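Side-chain contacts in glutathione S-transferase (Burkholderia glumae, PDB 4ISD), which binds glutathione and probably catalyses its transfer through the thiol to electrophilic substrates, as glutathione transferases do: residues A96-E99 with T100-L103; R197-R201 with P202-Q206. All blocks are in the same frame, centred on the assembly; numbering follows the deposited sequence.

Contact 1: A96-E99 with T100-L103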
ATOM      1  N   ALA A  96      -9.236  14.512  -6.031  1.00 47.98           N
ATOM      2  CA  ALA A  96      -9.443  14.654  -7.471  1.00 46.17           C
ATOM      3  C   ALA A  96      -8.172  15.116  -8.163  1.00 50.92           C
ATOM      4  O   ALA A  96      -7.919  14.768  -9.312  1.00 53.13           O
ATOM      5  CB  ALA A  96     -10.565  15.670  -7.742  1.00 38.44           C
ATOM      6  N   ASP A  97      -7.393  15.934  -7.464  1.00 50.89           N
ATOM      7  CA  ASP A  97      -6.162  16.473  -8.017  1.00 53.70           C
ATOM      8  C   ASP A  97      -5.105  15.373  -8.132  1.00 57.73           C
ATOM      9  O   ASP A  97      -4.795  14.682  -7.160  1.00 58.74           O
ATOM     10  CB  ASP A  97      -5.664  17.637  -7.162  1.00 55.20           C
ATOM     11  CG  ASP A  97      -4.347  18.193  -7.647  1.00 62.79           C
ATOM     12  OD1 ASP A  97      -4.351  18.920  -8.668  1.00 68.24           O
ATOM     13  OD2 ASP A  97      -3.313  17.915  -6.996  1.00 63.85           O
ATOM     14  N   ARG A  98      -4.552  15.219  -9.329  1.00 65.08           N
ATOM     15  CA  ARG A  98      -3.613  14.140  -9.609  1.00 64.15           C
ATOM     16  C   ARG A  98      -2.428  14.103  -8.647  1.00 58.37           C
ATOM     17  O   ARG A  98      -2.149  13.054  -8.056  1.00 54.41           O
ATOM     18  CB  ARG A  98      -3.134  14.221 -11.054  1.00 64.98           C
ATOM     19  CG  ARG A  98      -2.018  13.282 -11.398  1.00 62.88           C
ATOM     20  CD  ARG A  98      -1.369  13.716 -12.701  1.00 63.29           C
ATOM     21  NE  ARG A  98      -2.179  13.395 -13.871  1.00 61.59           N
ATOM     22  CZ  ARG A  98      -1.916  13.841 -15.094  1.00 66.27           C
ATOM     23  NH1 ARG A  98      -0.885  14.652 -15.294  1.00 68.86           N
ATOM     24  NH2 ARG A  98      -2.687  13.496 -16.119  1.00 66.20           N
ATOM     25  N   GLU A  99      -1.745  15.236  -8.484  1.00 60.32           N
ATOM     26  CA  GLU A  99      -0.666  15.331  -7.500  1.00 58.28           C
ATOM     27  C   GLU A  99      -1.160  15.061  -6.081  1.00 51.12           C
ATOM     28  O   GLU A  99      -0.477  14.413  -5.281  1.00 51.36           O
ATOM     29  CB  GLU A  99       0.009  16.699  -7.560  1.00 62.51           C
ATOM     30  CG  GLU A  99       0.870  16.902  -8.792  1.00 73.76           C
ATOM     31  CD  GLU A  99       1.682  18.181  -8.731  1.00 81.34           C
ATOM     32  OE1 GLU A  99       1.552  18.924  -7.732  1.00 80.75           O
ATOM     33  OE2 GLU A  99       2.451  18.441  -9.683  1.00 84.84           O
ATOM     34  N   THR A 100      -2.351  15.547  -5.765  1.00 48.83           N
ATOM     35  CA  THR A 100      -2.850  15.396  -4.409  1.00 45.72           C
ATOM     36  C   THR A 100      -3.279  13.953  -4.188  1.00 36.97           C
ATOM     37  O   THR A 100      -3.139  13.418  -3.092  1.00 40.90           O
ATOM     38  CB  THR A 100      -3.993  16.398  -4.086  1.00 43.57           C
ATOM     39  OG1 THR A 100      -3.571  17.731  -4.410  1.00 41.74           O
ATOM     40  CG2 THR A 100      -4.342  16.341  -2.608  1.00 31.97           C
ATOM     41  N   ARG A 101      -3.806  13.324  -5.231  1.00 39.32           N
ATOM     42  CA  ARG A 101      -4.154  11.911  -5.150  1.00 43.56           C
ATOM     43  C   ARG A 101      -2.896  11.085  -4.852  1.00 39.20           C
ATOM     44  O   ARG A 101      -2.909  10.198  -3.993  1.00 37.07           O
ATOM     45  CB  ARG A 101      -4.795  11.441  -6.456  1.00 49.81           C
ATOM     46  CG  ARG A 101      -5.299  10.009  -6.421  1.00 49.63           C
ATOM     47  CD  ARG A 101      -5.826   9.594  -7.783  1.00 54.75           C
ATOM     48  NE  ARG A 101      -6.753  10.578  -8.331  1.00 63.39           N
ATOM     49  CZ  ARG A 101      -6.542  11.268  -9.446  1.00 70.94           C
ATOM     50  NH1 ARG A 101      -5.431  11.089 -10.154  1.00 68.48           N
ATOM     51  NH2 ARG A 101      -7.452  12.137  -9.860  1.00 77.05           N
ATOM     52  N   ALA A 102      -1.802  11.402  -5.537  1.00 36.66           N
ATOM     53  CA  ALA A 102      -0.553  10.674  -5.318  1.00 53.08           C
ATOM     54  C   ALA A 102      -0.061  10.830  -3.867  1.00 51.87           C
ATOM     55  O   ALA A 102       0.531   9.899  -3.295  1.00 47.00           O
ATOM     56  CB  ALA A 102       0.532  11.091  -6.345  1.00 38.25           C
ATOM     57  N   LEU A 103      -0.333  11.989  -3.265  1.00 48.41           N
ATOM     58  CA  LEU A 103       0.101  12.228  -1.890  1.00 44.88           C
ATOM     59  C   LEU A 103      -0.728  11.439  -0.866  1.00 38.70           C
ATOM     60  O   LEU A 103      -0.204  10.981   0.168  1.00 33.96           O
ATOM     61  CB  LEU A 103       0.090  13.722  -1.563  1.00 45.23           C
ATOM     62  CG  LEU A 103       1.105  14.520  -2.373  1.00 48.51           C
ATOM     63  CD1 LEU A 103       1.134  15.962  -1.951  1.00 36.89           C
ATOM     64  CD2 LEU A 103       2.487  13.888  -2.247  1.00 43.40           C
TER
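Asp-97 and Thr-100 grip each other at the N-terminus of helix 98-113. Followed outward, Asp-97 starts with CB 3.5 Å from Thr-100 OG1, and its CG, 3.4 Å from the same OG1 of Thr-100, lies anti to the backbone N (chi1 177°), which carries the carboxylate forward to the first turn. There OD2 takes two bonds: from Thr-100 OG1 at 2.6 Å and from Thr-100 N at 2.8 Å. Both donors come in on the anti side of the carboxylate but from opposite faces of its plane, so OD2 is held between hydroxyl and amide. Aspartate suits the place because its short chain can curl forward to a first-turn N-H, and its negative charge should be favourable at the positive end of the helix dipole. Threonine adds a hydroxyl beside its own backbone N, where the same oxygen can receive both. The regular helix pattern begins with Arg-101 N donating to Asp-97 O and continues with Ala-102 N bonded to Arg-98 O at 3.0 Å. Arg-101 folds its guanidinium back so that Arg-98 N and Asp-97 C lie over one face, with NH1 3.6 Å from Arg-98 CA. The same NH1 forms a salt bridge with Glu-83 of the second subunit, tying this helix start to the dimer interface. Bonding of the Asp-97 carboxylate to Thr-100 N, with Asp-97 just ahead of the helix, is the classic aspartate N-cap.

Contact 2: R197-R201 with P202-Q206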
ATOM      1  N   ARG A 197     -11.304  16.150  15.313  1.00 34.52           N
ATOM      2  CA  ARG A 197     -12.068  16.464  14.107  1.00 36.64           C
ATOM      3  C   ARG A 197     -12.403  15.178  13.337  1.00 45.41           C
ATOM      4  O   ARG A 197     -13.577  14.892  13.040  1.00 42.93           O
ATOM      5  CB  ARG A 197     -11.144  17.316  13.240  1.00 31.34           C
ATOM      6  CG  ARG A 197     -11.753  18.414  12.431  1.00 27.20           C
ATOM      7  CD  ARG A 197     -10.623  19.071  11.598  1.00 29.92           C
ATOM      8  NE  ARG A 197      -9.579  19.662  12.437  1.00 37.55           N
ATOM      9  CZ  ARG A 197      -8.373  20.035  12.007  1.00 45.99           C
ATOM     10  NH1 ARG A 197      -8.026  19.852  10.738  1.00 39.62           N
ATOM     11  NH2 ARG A 197      -7.498  20.577  12.857  1.00 52.53           N
ATOM     12  N   GLN A 198     -11.351  14.419  13.018  1.00 45.82           N
ATOM     13  CA  GLN A 198     -11.458  13.200  12.218  1.00 34.71           C
ATOM     14  C   GLN A 198     -12.239  12.064  12.890  1.00 34.65           C
ATOM     15  O   GLN A 198     -12.950  11.329  12.211  1.00 41.39           O
ATOM     16  CB  GLN A 198     -10.066  12.712  11.793  1.00 28.90           C
ATOM     17  CG  GLN A 198      -9.307  13.665  10.861  1.00 26.57           C
ATOM     18  CD  GLN A 198     -10.109  14.046   9.627  1.00 31.34           C
ATOM     19  OE1 GLN A 198     -10.899  13.249   9.129  1.00 34.43           O
ATOM     20  NE2 GLN A 198      -9.925  15.278   9.138  1.00 35.06           N
ATOM     21  N   TRP A 199     -12.098  11.908  14.205  1.00 39.25           N
ATOM     22  CA  TRP A 199     -12.912  10.935  14.960  1.00 40.95           C
ATOM     23  C   TRP A 199     -14.400  11.304  15.061  1.00 41.39           C
ATOM     24  O   TRP A 199     -15.225  10.462  15.420  1.00 51.27           O
ATOM     25  CB  TRP A 199     -12.353  10.728  16.374  1.00 36.02           C
ATOM     26  CG  TRP A 199     -11.315   9.672  16.436  1.00 50.75           C
ATOM     27  CD1 TRP A 199      -9.961   9.835  16.335  1.00 52.73           C
ATOM     28  CD2 TRP A 199     -11.541   8.262  16.592  1.00 57.15           C
ATOM     29  NE1 TRP A 199      -9.331   8.610  16.427  1.00 54.80           N
ATOM     30  CE2 TRP A 199     -10.281   7.633  16.587  1.00 54.88           C
ATOM     31  CE3 TRP A 199     -12.689   7.475  16.741  1.00 57.91           C
ATOM     32  CZ2 TRP A 199     -10.140   6.256  16.730  1.00 54.89           C
ATOM     33  CZ3 TRP A 199     -12.548   6.121  16.877  1.00 55.44           C
ATOM     34  CH2 TRP A 199     -11.281   5.519  16.866  1.00 58.12           C
ATOM     35  N   ALA A 200     -14.735  12.556  14.746  1.00 29.03           N
ATOM     36  CA  ALA A 200     -16.104  13.063  14.887  1.00 34.85           C
ATOM     37  C   ALA A 200     -16.970  12.928  13.629  1.00 36.52           C
ATOM     38  O   ALA A 200     -18.153  13.269  13.650  1.00 39.59           O
ATOM     39  CB  ALA A 200     -16.090  14.542  15.372  1.00 26.33           C
ATOM     40  N   ARG A 201     -16.391  12.451  12.533  1.00 39.65           N
ATOM     41  CA  ARG A 201     -17.165  12.236  11.310  1.00 37.40           C
ATOM     42  C   ARG A 201     -18.264  11.208  11.569  1.00 35.05           C
ATOM     43  O   ARG A 201     -18.040  10.228  12.274  1.00 38.67           O
ATOM     44  CB  ARG A 201     -16.248  11.803  10.155  1.00 35.13           C
ATOM     45  CG  ARG A 201     -15.234  12.886   9.762  1.00 29.78           C
ATOM     46  CD  ARG A 201     -14.503  12.584   8.483  1.00 31.13           C
ATOM     47  NE  ARG A 201     -15.411  12.444   7.351  1.00 37.77           N
ATOM     48  CZ  ARG A 201     -15.746  13.436   6.531  1.00 42.20           C
ATOM     49  NH1 ARG A 201     -15.255  14.655   6.709  1.00 41.98           N
ATOM     50  NH2 ARG A 201     -16.580  13.207   5.528  1.00 48.45           N
ATOM     51  N   PRO A 202     -19.477  11.461  11.060  1.00 34.98           N
ATOM     52  CA  PRO A 202     -20.535  10.463  11.249  1.00 40.48           C
ATOM     53  C   PRO A 202     -20.124   9.061  10.779  1.00 45.99           C
ATOM     54  O   PRO A 202     -20.571   8.093  11.395  1.00 49.54           O
ATOM     55  CB  PRO A 202     -21.683  11.012  10.403  1.00 36.68           C
ATOM     56  CG  PRO A 202     -21.475  12.475  10.411  1.00 36.47           C
ATOM     57  CD  PRO A 202     -20.004  12.732  10.525  1.00 32.96           C
ATOM     58  N   SER A 203     -19.283   8.944   9.748  1.00 50.80           N
ATOM     59  CA  SER A 203     -18.865   7.608   9.262  1.00 51.01           C
ATOM     60  C   SER A 203     -18.038   6.830  10.289  1.00 44.07           C
ATOM     61  O   SER A 203     -18.327   5.656  10.560  1.00 41.91           O
ATOM     62  CB  SER A 203     -18.125   7.666   7.912  1.00 43.02           C
ATOM     63  OG  SER A 203     -16.902   8.372   8.032  1.00 37.83           O
ATOM     64  N   VAL A 204     -17.013   7.477  10.848  1.00 32.62           N
ATOM     65  CA  VAL A 204     -16.255   6.869  11.941  1.00 36.36           C
ATOM     66  C   VAL A 204     -17.163   6.563  13.141  1.00 42.41           C
ATOM     67  O   VAL A 204     -17.094   5.473  13.711  1.00 43.95           O
ATOM     68  CB  VAL A 204     -15.087   7.759  12.422  1.00 37.42           C
ATOM     69  CG1 VAL A 204     -14.514   7.205  13.727  1.00 42.12           C
ATOM     70  CG2 VAL A 204     -13.993   7.883  11.347  1.00 24.50           C
ATOM     71  N   GLN A 205     -18.018   7.519  13.514  1.00 43.54           N
ATOM     72  CA  GLN A 205     -18.918   7.338  14.656  1.00 46.01           C
ATOM     73  C   GLN A 205     -19.820   6.138  14.459  1.00 47.55           C
ATOM     74  O   GLN A 205     -20.160   5.436  15.412  1.00 53.22           O
ATOM     75  CB  GLN A 205     -19.768   8.590  14.917  1.00 46.09           C
ATOM     76  CG  GLN A 205     -19.017   9.717  15.622  1.00 41.26           C
ATOM     77  CD  GLN A 205     -18.360   9.262  16.923  1.00 46.71           C
ATOM     78  OE1 GLN A 205     -19.044   8.885  17.886  1.00 52.53           O
ATOM     79  NE2 GLN A 205     -17.024   9.287  16.953  1.00 41.93           N
ATOM     80  N   GLN A 206     -20.209   5.903  13.212  1.00 42.33           N
ATOM     81  CA  GLN A 206     -21.015   4.742  12.894  1.00 41.20           C
ATOM     82  C   GLN A 206     -20.235   3.499  13.292  1.00 51.99           C
ATOM     83  O   GLN A 206     -20.828   2.523  13.778  1.00 53.24           O
ATOM     84  CB  GLN A 206     -21.344   4.711  11.402  1.00 41.50           C
ATOM     85  CG  GLN A 206     -22.519   5.564  11.000  1.00 45.15           C
ATOM     86  CD  GLN A 206     -23.792   5.068  11.621  1.00 64.14           C
ATOM     87  OE1 GLN A 206     -23.936   3.872  11.882  1.00 73.24           O
ATOM     88  NE2 GLN A 206     -24.724   5.980  11.884  1.00 72.44           N
TER
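Trp-199 and Val-204 meet across a tight helix-to-helix corner in the all-helical C-terminal domain of the glutathione transferase fold, where helix 189-199 gives way to helix 202-212. Their side chains cross at about a right angle, and Val-204 sends CG1, anti to its backbone N (chi1 169°), to within 3.5 Å of Trp-199 CE3. The methyl approaches the six-membered part of the indole obliquely. The other branch of Val-204, CG2, lies 3.7 Å from Gln-198 O. A compact branched residue suits this buried position: its two methyls reach different parts of the preceding helix end, while the side chain also packs on Met-22 and Val-26 of helix 19-31. The large indole extends the apolar surface to Leu-175, and its NE1 donates a hydrogen bond to Asn-178 OD1.

Arg-201 stands at the N-cap position, with Pro-202 opening the new helix; proline suits the first turn, where its missing N-H costs no helical bond. The Arg-201 chain bends at chi3, and its guanidinium has Ser-203 OG at its edge, near its plane. Glu-30 joins the two residues, forming a salt bridge with Arg-201 and accepting a hydrogen bond from Ser-203, while Trp-166 makes a cation-pi contact with the arginine. The backbone turns into the second helix with Gln-205 N bonded to Arg-201 O at 3.0 Å. Bent at chi2 (-54°), Gln-205 curls back over the corner, and its NE2 donates to Trp-199 O at 2.6 Å, with that oxygen only 11° out of the amide plane.

How the contacts relate
Both contacts mark the starts of helices in the C-terminal domain, yet they begin them differently: contact 1 uses a side-chain cap, whereas contact 2 turns one helix into the next through a two-residue link. Their centres are 23 Å apart and their nearest atoms about 13 Å, so they do not touch. Contact 1 faces the second subunit; contact 2 meets no other protein chain and instead joins the C-terminal domain to helix 19-31 of the thioredoxin-like domain. Neither reaches glutathione: the side chain of Ala-102 is about 13 Å from a bound molecule and that of Trp-199 about 14 Å. Arg-112, a pocket residue, lies farther along the helix begun at contact 1.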